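Local coordinates for conserved hypothetical protein (Bacteroides thetaiotaomicron, PDB 2FB6), which is of unknown function but folds as a compact alpha/beta domain built round a parallel beta sheet, at residues W14-F23 / L53-I64; I42-K52 / T73-F84. One frame throughout, in Å; residues are numbered along the deposited sequence.

Overall arrangement
From the N terminus, strand 9-14 runs into residues 14-23 and the start of helix 19-36, which meets residues 53-64; the loop so closed by contact 1 holds the rest of that helix, strand 41-46 and the start of helix 49-56. Contact 2 opens within this loop, at residues 42-52, and closes beyond it at residues 73-84, so the two contacts cross. Contact 1 ties the strand end and helix start to helices 49-56 and 58-70; contact 2 pairs two strands and seats helix 78-84 against helix 49-56. Their centres lie about 11 Å apart. Trp-14 joins them: its backbone O and N probably hydrogen-bond Ser-50 OG and Ile-45 O, while its ring packs near Ile-44.

Contact 1: W14-F23 / L53-I64; sequences WTTDNKDTVF and LVANDTQVQTEI
Asp-57 splits its carboxylate between two jobs: OD2 receives Lys-19 NZ at 2.8 Å on its syn side, forming a salt bridge, while OD1, met on its anti side and well out of plane, accepts from Val-60 N at 3.0 Å and so N-caps helix 58-70. The contact joins the end of strand 9-14 and the start of helix 19-36 to helices 49-56 and 58-70. A bend about the CG-CD bond of Lys-19 (chi3 70°) swings its ammonium onto the acid. Helix segments 19-23 and 58-64 run nearly parallel, 18° apart, with axes 11.4 Å from each other, and Phe-23 bridges that width. Its CZ meets Val-60 CG2 at 3.7 Å, while Glu-63 CG lies in the ring plane, at the edge, 3.7 Å from CD1. Deeper in, Trp-14 CZ3 touches Ile-64 CD1 at 3.6 Å, again at a ring edge; a bent bond from NE1 to Thr-16 O (2.9 Å, 135°) restrains the indole. Leu-53 CD2 packs on Val-22 CG2 at 4.0 Å. With an alanine at Asp-57, Lys-19 would probably lose its counter-charge and Val-60 N its cap. The chemistry implies an apolar interior closed by one ion pair, whose acid is likely to be further stabilised in its charged form by the helix start it caps.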
loop_
_atom_site.group_PDB
_atom_site.type_symbol
_atom_site.label_atom_id
_atom_site.label_comp_id
_atom_site.label_asym_id
_atom_site.label_seq_id
_atom_site.Cartn_x
_atom_site.Cartn_y
_atom_site.Cartn_z
ATOM N N TRP A 14 -5.110 2.117 -0.720
ATOM C CA TRP A 14 -5.650 1.040 -1.529
ATOM C C TRP A 14 -6.801 0.384 -0.764
ATOM O O TRP A 14 -6.583 -0.363 0.193
ATOM C CB TRP A 14 -4.515 0.051 -1.824
ATOM C CG TRP A 14 -4.901 -1.213 -2.505
ATOM C CD1 TRP A 14 -6.133 -1.556 -3.003
ATOM C CD2 TRP A 14 -4.030 -2.304 -2.800
ATOM N NE1 TRP A 14 -6.080 -2.825 -3.552
ATOM C CE2 TRP A 14 -4.799 -3.300 -3.450
ATOM C CE3 TRP A 14 -2.664 -2.537 -2.583
ATOM C CZ2 TRP A 14 -4.250 -4.514 -3.871
ATOM C CZ3 TRP A 14 -2.114 -3.765 -2.990
ATOM C CH2 TRP A 14 -2.908 -4.733 -3.627
ATOM N N THR A 15 -8.028 0.682 -1.190
ATOM C CA THR A 15 -9.222 0.086 -0.578
ATOM C C THR A 15 -9.889 -0.922 -1.497
ATOM O O THR A 15 -10.591 -1.816 -1.027
ATOM C CB THR A 15 -10.295 1.143 -0.188
ATOM O OG1 THR A 15 -10.909 1.671 -1.363
ATOM C CG2 THR A 15 -9.695 2.282 0.652
ATOM N N THR A 16 -9.696 -0.769 -2.803
ATOM C CA THR A 16 -10.481 -1.552 -3.769
ATOM C C THR A 16 -10.087 -3.025 -3.820
ATOM O O THR A 16 -8.915 -3.377 -3.620
ATOM C CB THR A 16 -10.402 -0.953 -5.193
ATOM O OG1 THR A 16 -11.332 -1.646 -6.033
ATOM C CG2 THR A 16 -8.987 -1.049 -5.788
ATOM N N ASP A 17 -11.068 -3.881 -4.105
ATOM C CA ASP A 17 -10.758 -5.264 -4.433
ATOM C C ASP A 17 -11.033 -5.569 -5.906
ATOM O O ASP A 17 -11.108 -6.735 -6.285
ATOM C CB ASP A 17 -11.479 -6.254 -3.500
ATOM C CG ASP A 17 -12.992 -6.160 -3.582
ATOM O OD1 ASP A 17 -13.534 -5.413 -4.427
ATOM O OD2 ASP A 17 -13.644 -6.893 -2.798
ATOM N N ASN A 18 -11.129 -4.521 -6.727
ATOM C CA ASN A 18 -11.286 -4.710 -8.166
ATOM C C ASN A 18 -9.947 -5.123 -8.763
ATOM O O ASN A 18 -9.013 -4.318 -8.821
ATOM C CB ASN A 18 -11.788 -3.442 -8.843
ATOM C CG ASN A 18 -12.079 -3.664 -10.304
ATOM O OD1 ASN A 18 -11.174 -3.849 -11.106
ATOM N ND2 ASN A 18 -13.348 -3.680 -10.651
ATOM N N LYS A 19 -9.832 -6.375 -9.192
ATOM C CA LYS A 19 -8.554 -6.880 -9.709
ATOM C C LYS A 19 -8.072 -6.136 -10.954
ATOM O O LYS A 19 -6.880 -5.882 -11.091
ATOM C CB LYS A 19 -8.610 -8.396 -9.939
ATOM C CG LYS A 19 -8.692 -9.158 -8.620
ATOM C CD LYS A 19 -8.760 -10.673 -8.803
ATOM C CE LYS A 19 -7.444 -11.242 -9.310
ATOM N NZ LYS A 19 -7.479 -12.742 -9.406
ATOM N N ASP A 20 -8.990 -5.750 -11.846
ATOM C CA ASP A 20 -8.579 -5.014 -13.048
ATOM C C ASP A 20 -7.867 -3.729 -12.671
ATOM O O ASP A 20 -6.825 -3.393 -13.241
ATOM C CB ASP A 20 -9.770 -4.725 -13.979
ATOM C CG ASP A 20 -10.121 -5.893 -14.886
ATOM O OD1 ASP A 20 -9.293 -6.798 -15.081
ATOM O OD2 ASP A 20 -11.251 -5.893 -15.417
ATOM N N THR A 21 -8.411 -3.018 -11.688
ATOM C CA THR A 21 -7.781 -1.778 -11.245
ATOM C C THR A 21 -6.486 -2.033 -10.457
ATOM O O THR A 21 -5.500 -1.315 -10.633
ATOM C CB THR A 21 -8.779 -0.913 -10.491
ATOM O OG1 THR A 21 -9.777 -0.491 -11.433
ATOM C CG2 THR A 21 -8.108 0.303 -9.833
ATOM N N VAL A 22 -6.482 -3.069 -9.622
ATOM C CA VAL A 22 -5.265 -3.406 -8.874
ATOM C C VAL A 22 -4.099 -3.698 -9.803
ATOM O O VAL A 22 -3.019 -3.152 -9.613
ATOM C CB VAL A 22 -5.502 -4.597 -7.904
ATOM C CG1 VAL A 22 -4.170 -5.162 -7.350
ATOM C CG2 VAL A 22 -6.411 -4.158 -6.764
ATOM N N PHE A 23 -4.300 -4.549 -10.803
ATOM C CA PHE A 23 -3.177 -4.955 -11.613
ATOM C C PHE A 23 -2.805 -3.841 -12.589
ATOM O O PHE A 23 -1.630 -3.435 -12.679
ATOM C CB PHE A 23 -3.477 -6.263 -12.346
ATOM C CG PHE A 23 -3.614 -7.471 -11.436
ATOM C CD1 PHE A 23 -2.562 -7.876 -10.616
ATOM C CD2 PHE A 23 -4.776 -8.223 -11.443
ATOM C CE1 PHE A 23 -2.679 -9.010 -9.801
ATOM C CE2 PHE A 23 -4.902 -9.357 -10.630
ATOM C CZ PHE A 23 -3.852 -9.732 -9.809
ATOM N N LEU A 53 -8.655 -9.202 -0.222
ATOM C CA LEU A 53 -8.118 -9.596 -1.521
ATOM C C LEU A 53 -6.659 -10.059 -1.421
ATOM O O LEU A 53 -6.282 -11.113 -1.937
ATOM C CB LEU A 53 -8.253 -8.461 -2.540
ATOM C CG LEU A 53 -7.624 -8.748 -3.902
ATOM C CD1 LEU A 53 -8.412 -9.854 -4.625
ATOM C CD2 LEU A 53 -7.555 -7.452 -4.710
ATOM N N VAL A 54 -5.825 -9.249 -0.783
ATOM C CA VAL A 54 -4.409 -9.584 -0.657
ATOM C C VAL A 54 -4.232 -10.882 0.121
ATOM O O VAL A 54 -3.387 -11.710 -0.236
ATOM C CB VAL A 54 -3.621 -8.429 -0.007
ATOM C CG1 VAL A 54 -2.216 -8.853 0.307
ATOM C CG2 VAL A 54 -3.594 -7.220 -0.957
ATOM N N ALA A 55 -5.036 -11.074 1.172
ATOM C CA ALA A 55 -4.892 -12.257 2.009
ATOM C C ALA A 55 -5.206 -13.540 1.264
ATOM O O ALA A 55 -4.642 -14.585 1.572
ATOM C CB ALA A 55 -5.789 -12.139 3.233
ATOM N N ASN A 56 -6.121 -13.440 0.300
ATOM C CA ASN A 56 -6.705 -14.614 -0.322
ATOM C C ASN A 56 -6.268 -14.902 -1.759
ATOM O O ASN A 56 -6.465 -16.018 -2.239
ATOM C CB ASN A 56 -8.228 -14.521 -0.252
ATOM C CG ASN A 56 -8.768 -14.758 1.155
ATOM O OD1 ASN A 56 -9.241 -13.833 1.817
ATOM N ND2 ASN A 56 -8.697 -16.012 1.618
ATOM N N ASP A 57 -5.691 -13.918 -2.443
ATOM C CA ASP A 57 -5.452 -14.070 -3.879
ATOM C C ASP A 57 -3.971 -14.174 -4.187
ATOM O O ASP A 57 -3.234 -13.191 -4.059
ATOM C CB ASP A 57 -6.069 -12.903 -4.644
ATOM C CG ASP A 57 -6.089 -13.141 -6.134
ATOM O OD1 ASP A 57 -5.003 -13.260 -6.727
ATOM O OD2 ASP A 57 -7.205 -13.205 -6.697
ATOM N N THR A 58 -3.547 -15.363 -4.620
ATOM C CA THR A 58 -2.126 -15.599 -4.843
ATOM C C THR A 58 -1.541 -14.741 -5.960
ATOM O O THR A 58 -0.380 -14.349 -5.868
ATOM C CB THR A 58 -1.787 -17.084 -5.086
ATOM O OG1 THR A 58 -2.639 -17.605 -6.106
ATOM C CG2 THR A 58 -1.960 -17.897 -3.808
ATOM N N GLN A 59 -2.329 -14.438 -7.000
ATOM C CA GLN A 59 -1.838 -13.554 -8.066
ATOM C C GLN A 59 -1.563 -12.145 -7.534
ATOM O O GLN A 59 -0.554 -11.532 -7.887
ATOM C CB GLN A 59 -2.792 -13.497 -9.266
ATOM C CG GLN A 59 -2.756 -14.774 -10.105
ATOM C CD GLN A 59 -3.687 -14.729 -11.292
ATOM O OE1 GLN A 59 -4.305 -15.739 -11.651
ATOM N NE2 GLN A 59 -3.763 -13.578 -11.940
ATOM N N VAL A 60 -2.452 -11.641 -6.674
ATOM C CA VAL A 60 -2.211 -10.344 -6.023
ATOM C C VAL A 60 -0.961 -10.421 -5.115
ATOM O O VAL A 60 -0.156 -9.495 -5.076
ATOM C CB VAL A 60 -3.460 -9.874 -5.245
ATOM C CG1 VAL A 60 -3.210 -8.572 -4.482
ATOM C CG2 VAL A 60 -4.640 -9.702 -6.199
ATOM N N GLN A 61 -0.793 -11.522 -4.384
ATOM C CA GLN A 61 0.406 -11.681 -3.542
ATOM C C GLN A 61 1.704 -11.587 -4.339
ATOM O O GLN A 61 2.675 -11.006 -3.871
ATOM C CB GLN A 61 0.330 -12.980 -2.737
ATOM C CG GLN A 61 -0.836 -12.950 -1.780
ATOM C CD GLN A 61 -1.028 -14.229 -1.031
ATOM O OE1 GLN A 61 -0.298 -15.199 -1.227
ATOM N NE2 GLN A 61 -2.028 -14.243 -0.165
ATOM N N THR A 62 1.728 -12.165 -5.535
ATOM C CA THR A 62 2.902 -12.039 -6.390
ATOM C C THR A 62 3.234 -10.580 -6.670
ATOM O O THR A 62 4.406 -10.203 -6.607
ATOM C CB THR A 62 2.686 -12.841 -7.686
ATOM O OG1 THR A 62 2.391 -14.183 -7.305
ATOM C CG2 THR A 62 3.937 -12.825 -8.600
ATOM N N GLU A 63 2.219 -9.757 -6.958
ATOM C CA GLU A 63 2.453 -8.318 -7.159
ATOM C C GLU A 63 2.975 -7.649 -5.894
ATOM O O GLU A 63 3.869 -6.814 -5.958
ATOM C CB GLU A 63 1.177 -7.579 -7.578
ATOM C CG GLU A 63 0.707 -7.815 -8.975
ATOM C CD GLU A 63 1.727 -7.443 -10.039
ATOM O OE1 GLU A 63 2.381 -6.381 -9.943
ATOM O OE2 GLU A 63 1.854 -8.226 -10.995
ATOM N N ILE A 64 2.405 -8.011 -4.745
ATOM C CA ILE A 64 2.839 -7.459 -3.457
ATOM C C ILE A 64 4.335 -7.692 -3.270
ATOM O O ILE A 64 5.072 -6.782 -2.882
ATOM C CB ILE A 64 2.075 -8.127 -2.282
ATOM C CG1 ILE A 64 0.592 -7.713 -2.274
ATOM C CG2 ILE A 64 2.756 -7.860 -0.909
ATOM C CD1 ILE A 64 0.335 -6.234 -1.960
#

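Contact 2: I42-K52 / T73-F84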
loop_
_atom_site.group_PDB
_atom_site.type_symbol
_atom_site.label_atom_id
_atom_site.label_comp_id
_atom_site.label_asym_id
_atom_site.label_seq_id
_atom_site.Cartn_x
_atom_site.Cartn_y
_atom_site.Cartn_z
ATOM N N ILE A 42 7.372 5.614 -2.250
ATOM C CA ILE A 42 5.972 5.255 -2.471
ATOM C C ILE A 42 5.528 4.381 -1.316
ATOM O O ILE A 42 6.166 3.367 -1.002
ATOM C CB ILE A 42 5.740 4.485 -3.787
ATOM C CG1 ILE A 42 6.267 5.287 -5.002
ATOM C CG2 ILE A 42 4.251 4.125 -3.928
ATOM C CD1 ILE A 42 6.074 4.603 -6.324
ATOM N N ASN A 43 4.468 4.824 -0.652
ATOM C CA ASN A 43 3.862 4.080 0.442
ATOM C C ASN A 43 2.445 3.666 0.062
ATOM O O ASN A 43 1.667 4.499 -0.409
ATOM C CB ASN A 43 3.802 4.954 1.700
ATOM C CG ASN A 43 3.173 4.233 2.883
ATOM O OD1 ASN A 43 2.178 4.695 3.456
ATOM N ND2 ASN A 43 3.753 3.103 3.261
ATOM N N ILE A 44 2.114 2.397 0.289
ATOM C CA ILE A 44 0.779 1.898 -0.022
ATOM C C ILE A 44 0.123 1.456 1.272
ATOM O O ILE A 44 0.728 0.724 2.046
ATOM C CB ILE A 44 0.824 0.722 -1.037
ATOM C CG1 ILE A 44 1.485 1.188 -2.362
ATOM C CG2 ILE A 44 -0.614 0.173 -1.261
ATOM C CD1 ILE A 44 1.626 0.126 -3.404
ATOM N N ILE A 45 -1.097 1.934 1.498
ATOM C CA ILE A 45 -1.873 1.588 2.693
ATOM C C ILE A 45 -2.984 0.623 2.273
ATOM O O ILE A 45 -3.831 0.969 1.460
ATOM C CB ILE A 45 -2.525 2.834 3.329
ATOM C CG1 ILE A 45 -1.481 3.922 3.636
ATOM C CG2 ILE A 45 -3.316 2.419 4.574
ATOM C CD1 ILE A 45 -2.133 5.277 3.887
ATOM N N LEU A 46 -2.953 -0.582 2.832
ATOM C CA LEU A 46 -4.000 -1.574 2.599
ATOM C C LEU A 46 -5.072 -1.435 3.663
ATOM O O LEU A 46 -4.822 -1.689 4.838
ATOM C CB LEU A 46 -3.417 -2.981 2.668
ATOM C CG LEU A 46 -2.617 -3.441 1.463
ATOM C CD1 LEU A 46 -1.951 -4.765 1.748
ATOM C CD2 LEU A 46 -3.550 -3.576 0.281
ATOM N N TRP A 47 -6.281 -1.040 3.267
ATOM C CA TRP A 47 -7.313 -0.770 4.262
ATOM C C TRP A 47 -8.662 -0.879 3.579
ATOM O O TRP A 47 -8.949 -0.103 2.673
ATOM C CB TRP A 47 -7.108 0.653 4.804
ATOM C CG TRP A 47 -7.873 0.990 6.051
ATOM C CD1 TRP A 47 -8.957 0.339 6.567
ATOM C CD2 TRP A 47 -7.622 2.099 6.909
ATOM N NE1 TRP A 47 -9.391 0.976 7.707
ATOM C CE2 TRP A 47 -8.576 2.052 7.944
ATOM C CE3 TRP A 47 -6.657 3.119 6.922
ATOM C CZ2 TRP A 47 -8.617 3.006 8.971
ATOM C CZ3 TRP A 47 -6.695 4.060 7.954
ATOM C CH2 TRP A 47 -7.654 3.991 8.954
ATOM N N GLY A 48 -9.494 -1.816 4.036
ATOM C CA GLY A 48 -10.813 -2.044 3.417
ATOM C C GLY A 48 -10.876 -3.373 2.696
ATOM O O GLY A 48 -10.211 -4.320 3.099
ATOM N N ALA A 49 -11.668 -3.439 1.621
ATOM C CA ALA A 49 -11.898 -4.694 0.883
ATOM C C ALA A 49 -10.579 -5.299 0.368
ATOM O O ALA A 49 -10.412 -6.519 0.296
ATOM C CB ALA A 49 -12.886 -4.444 -0.259
ATOM N N SER A 50 -9.631 -4.424 0.061
ATOM C CA SER A 50 -8.309 -4.846 -0.391
ATOM C C SER A 50 -7.565 -5.802 0.541
ATOM O O SER A 50 -6.777 -6.626 0.079
ATOM C CB SER A 50 -7.442 -3.617 -0.607
ATOM O OG SER A 50 -7.337 -2.895 0.608
ATOM N N VAL A 51 -7.796 -5.677 1.847
ATOM C CA VAL A 51 -7.087 -6.508 2.806
ATOM C C VAL A 51 -7.470 -7.981 2.619
ATOM O O VAL A 51 -6.604 -8.861 2.621
ATOM C CB VAL A 51 -7.347 -6.040 4.255
ATOM C CG1 VAL A 51 -6.790 -7.053 5.258
ATOM C CG2 VAL A 51 -6.685 -4.691 4.499
ATOM N N LYS A 52 -8.760 -8.219 2.398
ATOM C CA LYS A 52 -9.257 -9.572 2.115
ATOM C C LYS A 52 -8.708 -10.075 0.785
ATOM O O LYS A 52 -8.320 -11.238 0.672
ATOM C CB LYS A 52 -10.787 -9.614 2.093
ATOM C CG LYS A 52 -11.422 -9.589 3.460
ATOM C CD LYS A 52 -12.921 -9.843 3.366
ATOM C CE LYS A 52 -13.612 -9.521 4.677
ATOM N NZ LYS A 52 -15.098 -9.600 4.553
ATOM N N THR A 73 6.988 0.742 0.114
ATOM C CA THR A 73 6.601 0.287 1.451
ATOM C C THR A 73 5.103 -0.018 1.432
ATOM O O THR A 73 4.340 0.654 0.747
ATOM C CB THR A 73 6.956 1.319 2.562
ATOM O OG1 THR A 73 6.340 2.576 2.272
ATOM C CG2 THR A 73 8.459 1.544 2.619
ATOM N N ILE A 74 4.685 -1.033 2.179
ATOM C CA ILE A 74 3.268 -1.422 2.239
ATOM C C ILE A 74 2.898 -1.703 3.684
ATOM O O ILE A 74 3.599 -2.443 4.355
ATOM C CB ILE A 74 2.939 -2.669 1.373
ATOM C CG1 ILE A 74 3.479 -2.482 -0.051
ATOM C CG2 ILE A 74 1.406 -2.887 1.359
ATOM C CD1 ILE A 74 3.230 -3.662 -0.970
ATOM N N GLU A 75 1.830 -1.058 4.158
ATOM C CA GLU A 75 1.358 -1.228 5.527
ATOM C C GLU A 75 -0.132 -1.497 5.475
ATOM O O GLU A 75 -0.811 -1.031 4.560
ATOM C CB GLU A 75 1.673 0.010 6.374
ATOM C CG GLU A 75 1.189 1.337 5.762
ATOM C CD GLU A 75 1.605 2.572 6.560
ATOM O OE1 GLU A 75 2.202 2.410 7.646
ATOM O OE2 GLU A 75 1.321 3.700 6.101
ATOM N N ALA A 76 -0.615 -2.309 6.410
ATOM C CA ALA A 76 -2.018 -2.699 6.413
ATOM C C ALA A 76 -2.640 -2.356 7.745
ATOM O O ALA A 76 -1.994 -2.481 8.793
ATOM C CB ALA A 76 -2.165 -4.204 6.142
ATOM N N CYS A 77 -3.904 -1.951 7.687
ATOM C CA CYS A 77 -4.691 -1.647 8.863
ATOM C C CYS A 77 -4.771 -2.870 9.775
ATOM O O CYS A 77 -5.300 -3.899 9.380
ATOM C CB CYS A 77 -6.081 -1.159 8.438
ATOM S SG CYS A 77 -7.281 -0.993 9.779
ATOM N N GLN A 78 -4.236 -2.755 10.991
ATOM C CA GLN A 78 -4.251 -3.865 11.936
ATOM C C GLN A 78 -5.662 -4.226 12.380
ATOM O O GLN A 78 -5.944 -5.413 12.612
ATOM C CB GLN A 78 -3.352 -3.566 13.143
ATOM C CG GLN A 78 -3.302 -4.694 14.166
ATOM C CD GLN A 78 -2.139 -4.552 15.139
ATOM O OE1 GLN A 78 -1.154 -3.866 14.851
ATOM N NE2 GLN A 78 -2.253 -5.194 16.292
ATOM N N ASP A 79 -6.543 -3.232 12.519
ATOM C CA ASP A 79 -7.945 -3.541 12.835
ATOM C C ASP A 79 -8.558 -4.411 11.737
ATOM O O ASP A 79 -9.203 -5.425 12.031
ATOM C CB ASP A 79 -8.753 -2.256 12.982
ATOM C CG ASP A 79 -8.478 -1.546 14.283
ATOM O OD1 ASP A 79 -8.974 -2.022 15.338
ATOM O OD2 ASP A 79 -7.786 -0.493 14.267
ATOM N N CYS A 80 -8.362 -4.026 10.474
ATOM C CA CYS A 80 -8.851 -4.864 9.369
ATOM C C CYS A 80 -8.271 -6.259 9.383
ATOM O O CYS A 80 -9.002 -7.241 9.223
ATOM C CB CYS A 80 -8.520 -4.247 8.010
ATOM S SG CYS A 80 -9.623 -2.927 7.572
ATOM N N CYS A 81 -6.948 -6.357 9.535
ATOM C CA CYS A 81 -6.296 -7.662 9.579
ATOM C C CYS A 81 -6.862 -8.527 10.695
ATOM O O CYS A 81 -7.100 -9.735 10.503
ATOM C CB CYS A 81 -4.789 -7.509 9.743
ATOM S SG CYS A 81 -4.014 -6.762 8.274
ATOM N N GLU A 82 -7.099 -7.914 11.853
ATOM C CA GLU A 82 -7.626 -8.676 12.987
ATOM C C GLU A 82 -9.093 -9.018 12.779
ATOM O O GLU A 82 -9.518 -10.133 13.092
ATOM C CB GLU A 82 -7.379 -7.935 14.307
ATOM C CG GLU A 82 -5.895 -7.899 14.634
ATOM C CD GLU A 82 -5.589 -7.227 15.952
ATOM O OE1 GLU A 82 -6.535 -6.746 16.603
ATOM O OE2 GLU A 82 -4.405 -7.167 16.337
ATOM N N ASN A 83 -9.870 -8.083 12.240
ATOM C CA ASN A 83 -11.290 -8.362 11.999
ATOM C C ASN A 83 -11.548 -9.418 10.932
ATOM O O ASN A 83 -12.503 -10.207 11.030
ATOM C CB ASN A 83 -12.053 -7.087 11.701
ATOM C CG ASN A 83 -12.199 -6.227 12.927
ATOM O OD1 ASN A 83 -12.209 -6.737 14.056
ATOM N ND2 ASN A 83 -12.293 -4.921 12.727
ATOM N N PHE A 84 -10.691 -9.426 9.918
ATOM C CA PHE A 84 -10.784 -10.410 8.844
ATOM C C PHE A 84 -10.020 -11.702 9.172
ATOM O O PHE A 84 -10.107 -12.678 8.414
ATOM C CB PHE A 84 -10.284 -9.817 7.517
ATOM C CG PHE A 84 -11.010 -8.555 7.079
ATOM C CD1 PHE A 84 -12.261 -8.212 7.600
ATOM C CD2 PHE A 84 -10.435 -7.711 6.126
ATOM C CE1 PHE A 84 -12.921 -7.037 7.191
ATOM C CE2 PHE A 84 -11.082 -6.545 5.696
ATOM C CZ PHE A 84 -12.328 -6.203 6.223
#
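Glu-75 O takes the shortest backbone bond of the contact: Leu-46 N donates to it at 2.8 Å with an N-H...O angle of 173°, and Ile-45 CA adds only a weaker, supplementary CA-H...O contact at 3.4 Å. This is the parallel ladder of a beta-alpha-beta crossover, in which strand 41-46 leads through helices 49-56 and 58-70 to strand 73-77. The axes of strands 42-46 and 73-77 cross at 21°, and five backbone bonds alternate between the strands, from Thr-73 N to Ile-42 O at one end to Cys-77 N to Leu-46 O at the other. Ile-44, Leu-46, Ile-74 and Ala-76 occupy one face; there Ile-74 meets Ile-64 and Leu-68 of helix 58-70. On the other face the chain of Glu-75, extended beyond CG, runs alongside Ile-45 and carries OE2 to Tyr-107. The buried carboxylate is satisfied by that hydrogen bond and by a salt bridge from OE1 to Arg-98.

At the end of its strand, Cys-77 N-caps helix 78-84, its SG accepting from Cys-80 N at 3.3 Å. The two free thiols have a CxxC-like spacing at this helix start; nothing here establishes a redox role. Cys-77 lies over a face of Trp-47, with SG 3.6 Å from NE1, whereas Cys-80 SG approaches CD1 of the same indole obliquely at 3.5 Å. Farther along, Val-51 CG1 touches Phe-84 CD2 at 3.8 Å. Lys-52 has two conformers, so its contact is conditional: in one, CE lies over the centre of the Phe-84 ring, 3.5 Å from the centroid, with NZ in cation-pi range. At that ring's edge, and in its plane, Gly-48 O stands 3.5 Å from Phe-84 CE2.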